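Local coordinates for probable ABC transporter phosphite binding protein PhnD1 (Prochlorococcus marinus str. MIT 9301, PDB 5LQ5), which binds inorganic phosphite strongly, and phosphate and methylphosphonate only very weakly, and probably delivers phosphite to an ABC transporter as its periplasmic solute-binding component, at residues A49-G52 against F53-D57; Q211-L214 against E215-G219. One frame throughout, in Å; residues are numbered along the deposited sequence.

Contact 1: A49-G52 against F53-D57; sequences AVTG and FRTKD
G52 and D57 meet where helix 46-54 runs out: D57 N gives a weak hydrogen bond to G52 O, 2.9 Å long but bent to 124° at the hydrogen. A shorter loop nests inside it, with K56 N bonded to F53 O at 3.1 Å. K56, the first residue to leave helical geometry, has a phi of 71°. This pairing of a six-to-one and a five-to-two backbone bond with a positive phi identifies a Schellman motif. G52 takes part through its backbone alone, and D57 CB lies near its carbonyl oxygen.

T51 contributes its carbonyl and its methyl. T55 N donates to T51 O at 2.9 Å, and T55 OG1 comes to the same oxygen from 3.1 Å. That hydroxyl has a rival acceptor: D57 OD2 is 2.9 Å from T55 OG1, and its single proton cannot be assigned to either. T55 OG1 stands between the backbone N and the carbonyl carbon (chi1 61°), which keeps it close to the helix end, while the methyl CG2 rests over one face of the R54 guanidinium, toward its rim. T51 runs alongside R54, with T51 CG2 3.7 Å from R54 NH2 in one of its two modelled conformers.

F53 is buried, like A49 and V50 before it. F53 N bonds to A49 O at 3.1 Å. With CG anti to the backbone N, the ring leads away from the preceding turn, onto V61 of strand 60-63 and onto T75 and S78. R54 N continues the regular pattern, reaching V50 O at 2.9 Å.

The D57 carboxylate, a negative charge close to the C-terminal end of the helix, would if anything oppose its dipole, so the cap probably rests on the backbone bonds.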
ATOM      1  N   ALA A  49       0.567 -12.057   0.308  1.00 18.02           N
ATOM      2  CA  ALA A  49       1.208 -11.450  -0.863  1.00 16.80           C
ATOM      3  C   ALA A  49       2.717 -11.713  -0.875  1.00 16.64           C
ATOM      4  O   ALA A  49       3.290 -12.125  -1.888  1.00 18.60           O
ATOM      5  CB  ALA A  49       0.889  -9.966  -0.922  1.00 17.94           C
ATOM      6  N   VAL A  50       3.329 -11.536   0.295  1.00 16.58           N
ATOM      7  CA  VAL A  50       4.759 -11.794   0.456  1.00 17.82           C
ATOM      8  C   VAL A  50       5.050 -13.291   0.245  1.00 19.03           C
ATOM      9  O   VAL A  50       5.953 -13.683  -0.516  1.00 19.64           O
ATOM     10  CB  VAL A  50       5.281 -11.308   1.807  1.00 18.61           C
ATOM     11  CG1 VAL A  50       6.758 -11.712   1.938  1.00 21.61           C
ATOM     12  CG2 VAL A  50       5.131  -9.789   1.911  1.00 19.56           C
ATOM     13  N   THR A  51       4.275 -14.125   0.900  1.00 19.40           N
ATOM     14  CA  THR A  51       4.558 -15.572   0.823  1.00 20.55           C
ATOM     15  C   THR A  51       4.223 -16.138  -0.588  1.00 21.08           C
ATOM     16  O   THR A  51       4.910 -16.975  -1.101  1.00 22.91           O
ATOM     17  CB  THR A  51       3.746 -16.301   1.918  0.50 21.71           C
ATOM     18  OG1 THR A  51       4.161 -15.802   3.200  0.50 18.60           O
ATOM     19  CG2 THR A  51       3.915 -17.833   1.838  0.50 28.42           C
ATOM     20  N   GLY A  52       3.195 -15.621  -1.233  1.00 19.35           N
ATOM     21  CA  GLY A  52       2.853 -16.044  -2.609  1.00 20.30           C
ATOM     22  C   GLY A  52       3.970 -15.663  -3.585  1.00 22.26           C
ATOM     23  O   GLY A  52       4.270 -16.354  -4.558  1.00 22.48           O
ATOM     24  N   PHE A  53       4.609 -14.542  -3.304  1.00 20.74           N
ATOM     25  CA  PHE A  53       5.752 -14.106  -4.124  1.00 20.03           C
ATOM     26  C   PHE A  53       6.927 -15.057  -3.863  1.00 20.35           C
ATOM     27  O   PHE A  53       7.522 -15.572  -4.811  1.00 23.22           O
ATOM     28  CB  PHE A  53       6.111 -12.650  -3.861  1.00 18.64           C
ATOM     29  CG  PHE A  53       7.129 -12.096  -4.802  1.00 18.44           C
ATOM     30  CD1 PHE A  53       6.771 -11.669  -6.078  1.00 17.80           C
ATOM     31  CD2 PHE A  53       8.460 -12.071  -4.459  1.00 20.90           C
ATOM     32  CE1 PHE A  53       7.730 -11.179  -6.948  1.00 19.64           C
ATOM     33  CE2 PHE A  53       9.417 -11.603  -5.328  1.00 22.25           C
ATOM     34  CZ  PHE A  53       9.060 -11.171  -6.583  1.00 21.84           C
ATOM     35  N   ARG A  54       7.225 -15.314  -2.579  1.00 19.66           N
ATOM     36  CA  ARG A  54       8.312 -16.218  -2.210  1.00 27.14           C
ATOM     37  C   ARG A  54       8.148 -17.615  -2.827  1.00 24.14           C
ATOM     38  O   ARG A  54       9.146 -18.184  -3.303  1.00 30.04           O
ATOM     39  CB  ARG A  54       8.456 -16.318  -0.685  1.00 27.30           C
ATOM     40  CG  ARG A  54       9.611 -17.213  -0.245  1.00 31.49           C
ATOM     41  CD  ARG A  54       9.624 -17.417   1.251  1.00 34.44           C
ATOM     42  NE  ARG A  54       8.411 -18.056   1.779  1.00 44.55           N
ATOM     43  CZ  ARG A  54       8.159 -19.365   1.783  1.00113.20           C
ATOM     44  NH1 ARG A  54       9.013 -20.261   1.259  1.00 64.65           N
ATOM     45  NH2 ARG A  54       7.018 -19.776   2.322  1.00 44.46           N
ATOM     46  N   THR A  55       6.911 -18.146  -2.839  1.00 23.09           N
ATOM     47  CA  THR A  55       6.648 -19.502  -3.389  1.00 25.16           C
ATOM     48  C   THR A  55       6.438 -19.532  -4.914  1.00 25.50           C
ATOM     49  O   THR A  55       6.147 -20.566  -5.488  1.00 27.34           O
ATOM     50  CB  THR A  55       5.435 -20.192  -2.726  1.00 29.41           C
ATOM     51  OG1 THR A  55       4.267 -19.403  -2.960  1.00 29.21           O
ATOM     52  CG2 THR A  55       5.689 -20.363  -1.246  1.00 29.53           C
ATOM     53  N   LYS A  56       6.504 -18.370  -5.543  1.00 26.93           N
ATOM     54  CA  LYS A  56       6.383 -18.244  -7.026  1.00 25.84           C
ATOM     55  C   LYS A  56       4.958 -18.512  -7.531  1.00 29.23           C
ATOM     56  O   LYS A  56       4.728 -18.796  -8.713  1.00 33.65           O
ATOM     57  CB  LYS A  56       7.441 -19.087  -7.757  1.00 31.19           C
ATOM     58  CG  LYS A  56       8.843 -18.729  -7.271  1.00 34.81           C
ATOM     59  CD  LYS A  56       9.951 -19.092  -8.251  1.00 59.30           C
ATOM     60  CE  LYS A  56      11.315 -19.018  -7.575  1.00 72.93           C
ATOM     61  NZ  LYS A  56      11.632 -17.688  -6.971  1.00 75.87           N
ATOM     62  N   ASP A  57       4.002 -18.379  -6.634  1.00 28.11           N
ATOM     63  CA  ASP A  57       2.590 -18.359  -7.013  1.00 31.56           C
ATOM     64  C   ASP A  57       2.211 -17.025  -7.650  1.00 24.30           C
ATOM     65  O   ASP A  57       1.184 -16.944  -8.305  1.00 24.81           O
ATOM     66  CB  ASP A  57       1.680 -18.623  -5.810  1.00 29.03           C
ATOM     67  CG  ASP A  57       1.693 -20.092  -5.370  1.00 59.42           C
ATOM     68  OD1 ASP A  57       0.598 -20.669  -5.306  1.00126.20           O
ATOM     69  OD2 ASP A  57       2.759 -20.680  -5.102  1.00 45.90           O
TER

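Contact 2: Q211-L214 against E215-G219; sequences QGDL and ENRFG
D213 meets the following turn through both its main chain and its carboxylate. D213 O receives a weak hydrogen bond from N216 N at 3.2 Å, and N216 CB and ND2 lie loosely near the same oxygen. The carboxylate leans toward R217; a chi1 of 58° tucks CG over the main chain, with N on one flank and C on the other, and brings OD1 to the edge of the guanidinium, in its plane. The separation of D213 OD1 from R217 NH1 is nevertheless 4.0 Å, and the two flat groups are turned 62° apart, so this is a long salt bridge with no hydrogen bond in it. OD1 is buried here without a hydrogen-bonding partner. R217 has stronger polar partners: NH1 forms a salt bridge with D59, and NE bonds to P3 O.

L214 comes next and supplies the shared acceptor of the turn. F218 N reaches L214 O at 2.8 Å, almost in line with the carbonyl bond. R217 N also donates to L214 O, at 3.1 Å, but from above the carbonyl plane, 57° out of it. On the side-chain side, L214 CD2 touches R217 NH1 at 3.5 Å and lies 4.2 Å from F218 CE2. F218 CE2 in turn sits over one face of the guanidinium, offset toward the rim. Beyond the turn, L214 packs on F222, T223 and L226, F218 stacks on F222, and the E215 carboxylate bonds to T223.

Helix 214-218 is little more than one turn long, and its bonds mix three- and four-residue spacings. G219, bonded through N to E215 O and turning out with positive phi, ends it. This short helix links strand 207-210 to helix 222-231 in the periplasmic binding-protein fold.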
ATOM      1  N   GLN A 211       9.646 -11.244 -10.218  1.00 20.07           N
ATOM      2  CA  GLN A 211      10.561 -12.381 -10.076  1.00 20.59           C
ATOM      3  C   GLN A 211      11.785 -12.151 -10.954  1.00 24.76           C
ATOM      4  O   GLN A 211      11.706 -11.552 -12.041  1.00 24.79           O
ATOM      5  CB  GLN A 211       9.920 -13.715 -10.463  1.00 22.75           C
ATOM      6  CG  GLN A 211       8.734 -14.133  -9.630  1.00 22.23           C
ATOM      7  CD  GLN A 211       9.082 -14.600  -8.227  1.00 21.36           C
ATOM      8  OE1 GLN A 211      10.237 -14.793  -7.877  1.00 26.57           O
ATOM      9  NE2 GLN A 211       8.067 -14.767  -7.420  1.00 24.72           N
ATOM     10  N   GLY A 212      12.894 -12.693 -10.484  1.00 26.34           N
ATOM     11  CA  GLY A 212      14.184 -12.602 -11.164  1.00 29.67           C
ATOM     12  C   GLY A 212      14.377 -13.596 -12.280  1.00 31.56           C
ATOM     13  O   GLY A 212      15.333 -13.482 -13.040  1.00 40.30           O
ATOM     14  N   ASP A 213      13.483 -14.570 -12.387  1.00 29.02           N
ATOM     15  CA  ASP A 213      13.667 -15.680 -13.352  1.00 40.83           C
ATOM     16  C   ASP A 213      12.750 -15.695 -14.552  1.00 38.16           C
ATOM     17  O   ASP A 213      12.562 -16.749 -15.196  1.00 35.73           O
ATOM     18  CB  ASP A 213      13.569 -17.025 -12.639  1.00 52.05           C
ATOM     19  CG  ASP A 213      12.232 -17.233 -11.917  1.00 75.34           C
ATOM     20  OD1 ASP A 213      11.149 -16.807 -12.393  1.00 52.48           O
ATOM     21  OD2 ASP A 213      12.261 -17.842 -10.833  1.00111.23           O
ATOM     22  N   LEU A 214      12.176 -14.547 -14.865  1.00 27.68           N
ATOM     23  CA  LEU A 214      11.163 -14.522 -15.901  1.00 26.93           C
ATOM     24  C   LEU A 214      11.667 -14.921 -17.285  1.00 40.20           C
ATOM     25  O   LEU A 214      10.916 -15.531 -18.047  1.00 36.60           O
ATOM     26  CB  LEU A 214      10.429 -13.186 -15.924  1.00 31.38           C
ATOM     27  CG  LEU A 214       9.670 -12.927 -14.608  1.00 30.32           C
ATOM     28  CD1 LEU A 214       8.970 -11.593 -14.723  1.00 34.91           C
ATOM     29  CD2 LEU A 214       8.658 -14.016 -14.257  1.00 36.02           C
ATOM     30  N   GLU A 215      12.927 -14.608 -17.575  1.00 30.95           N
ATOM     31  CA  GLU A 215      13.557 -14.974 -18.869  1.00 36.50           C
ATOM     32  C   GLU A 215      13.515 -16.461 -19.196  1.00 52.28           C
ATOM     33  O   GLU A 215      13.303 -16.824 -20.349  1.00 42.61           O
ATOM     34  CB  GLU A 215      14.997 -14.516 -18.955  1.00 45.47           C
ATOM     35  CG  GLU A 215      15.129 -13.154 -19.590  1.00 57.31           C
ATOM     36  CD  GLU A 215      14.935 -12.053 -18.584  1.00 58.86           C
ATOM     37  OE1 GLU A 215      15.448 -12.197 -17.459  1.00 72.01           O
ATOM     38  OE2 GLU A 215      14.274 -11.049 -18.904  1.00 57.98           O
ATOM     39  N   ASN A 216      13.702 -17.300 -18.188  1.00 38.43           N
ATOM     40  CA  ASN A 216      13.647 -18.756 -18.413  1.00 46.46           C
ATOM     41  C   ASN A 216      12.279 -19.266 -18.861  1.00 58.37           C
ATOM     42  O   ASN A 216      12.184 -20.287 -19.523  1.00 50.96           O
ATOM     43  CB  ASN A 216      14.068 -19.520 -17.169  1.00 67.65           C
ATOM     44  CG  ASN A 216      15.450 -19.133 -16.690  1.00 77.22           C
ATOM     45  OD1 ASN A 216      16.358 -18.890 -17.489  1.00 59.16           O
ATOM     46  ND2 ASN A 216      15.619 -19.080 -15.372  1.00 64.99           N
ATOM     47  N   ARG A 217      11.228 -18.560 -18.484  1.00 38.93           N
ATOM     48  CA  ARG A 217       9.859 -18.936 -18.876  1.00 31.19           C
ATOM     49  C   ARG A 217       9.351 -18.180 -20.090  1.00 33.58           C
ATOM     50  O   ARG A 217       8.569 -18.729 -20.873  1.00 35.68           O
ATOM     51  CB  ARG A 217       8.878 -18.692 -17.739  1.00 37.68           C
ATOM     52  CG  ARG A 217       9.160 -19.498 -16.495  1.00 39.91           C
ATOM     53  CD  ARG A 217       8.724 -18.713 -15.279  1.00 44.08           C
ATOM     54  NE  ARG A 217       7.297 -18.448 -15.326  1.00 41.81           N
ATOM     55  CZ  ARG A 217       6.649 -17.721 -14.418  1.00 34.17           C
ATOM     56  NH1 ARG A 217       7.319 -17.179 -13.404  1.00 41.05           N
ATOM     57  NH2 ARG A 217       5.349 -17.531 -14.550  1.00 29.55           N
ATOM     58  N   PHE A 218       9.765 -16.922 -20.218  1.00 33.36           N
ATOM     59  CA  PHE A 218       9.178 -16.004 -21.231  1.00 30.47           C
ATOM     60  C   PHE A 218      10.125 -15.532 -22.328  1.00 32.89           C
ATOM     61  O   PHE A 218       9.680 -14.892 -23.289  1.00 40.32           O
ATOM     62  CB  PHE A 218       8.507 -14.803 -20.545  1.00 30.42           C
ATOM     63  CG  PHE A 218       7.330 -15.192 -19.665  1.00 30.41           C
ATOM     64  CD1 PHE A 218       6.141 -15.623 -20.219  1.00 31.88           C
ATOM     65  CD2 PHE A 218       7.437 -15.165 -18.275  1.00 31.80           C
ATOM     66  CE1 PHE A 218       5.066 -15.985 -19.423  1.00 36.34           C
ATOM     67  CE2 PHE A 218       6.364 -15.523 -17.466  1.00 26.98           C
ATOM     68  CZ  PHE A 218       5.174 -15.944 -18.043  1.00 26.25           C
ATOM     69  N   GLY A 219      11.407 -15.867 -22.198  1.00 42.22           N
ATOM     70  CA  GLY A 219      12.418 -15.534 -23.208  1.00 36.12           C
ATOM     71  C   GLY A 219      13.310 -14.364 -22.850  1.00 38.86           C
ATOM     72  O   GLY A 219      12.946 -13.515 -22.051  1.00 37.39           O
TER

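Overall arrangement
Contact 1 precedes contact 2 along the chain, and their centres lie 16 Å apart on the same side of the molecule. Helix 46-54 leads into strand 60-63, while 211-219 follows strand 207-210; these strands are antiparallel neighbours in the six-stranded sheet, which explains why distant sequence segments meet. Q211 NE2 is 2.8 Å from F53 O, a probable hydrogen bond, and K56 NZ makes a weak hydrogen bond to Q211 OE1 and a long, weak ion pair with D213 OD2. Helix 46-54 starts at Y46 of the phosphite pocket and ends in contact 1. The contacts thus join loops at one end of this strand pair, and only contact 1 lies on a helix reaching the pocket.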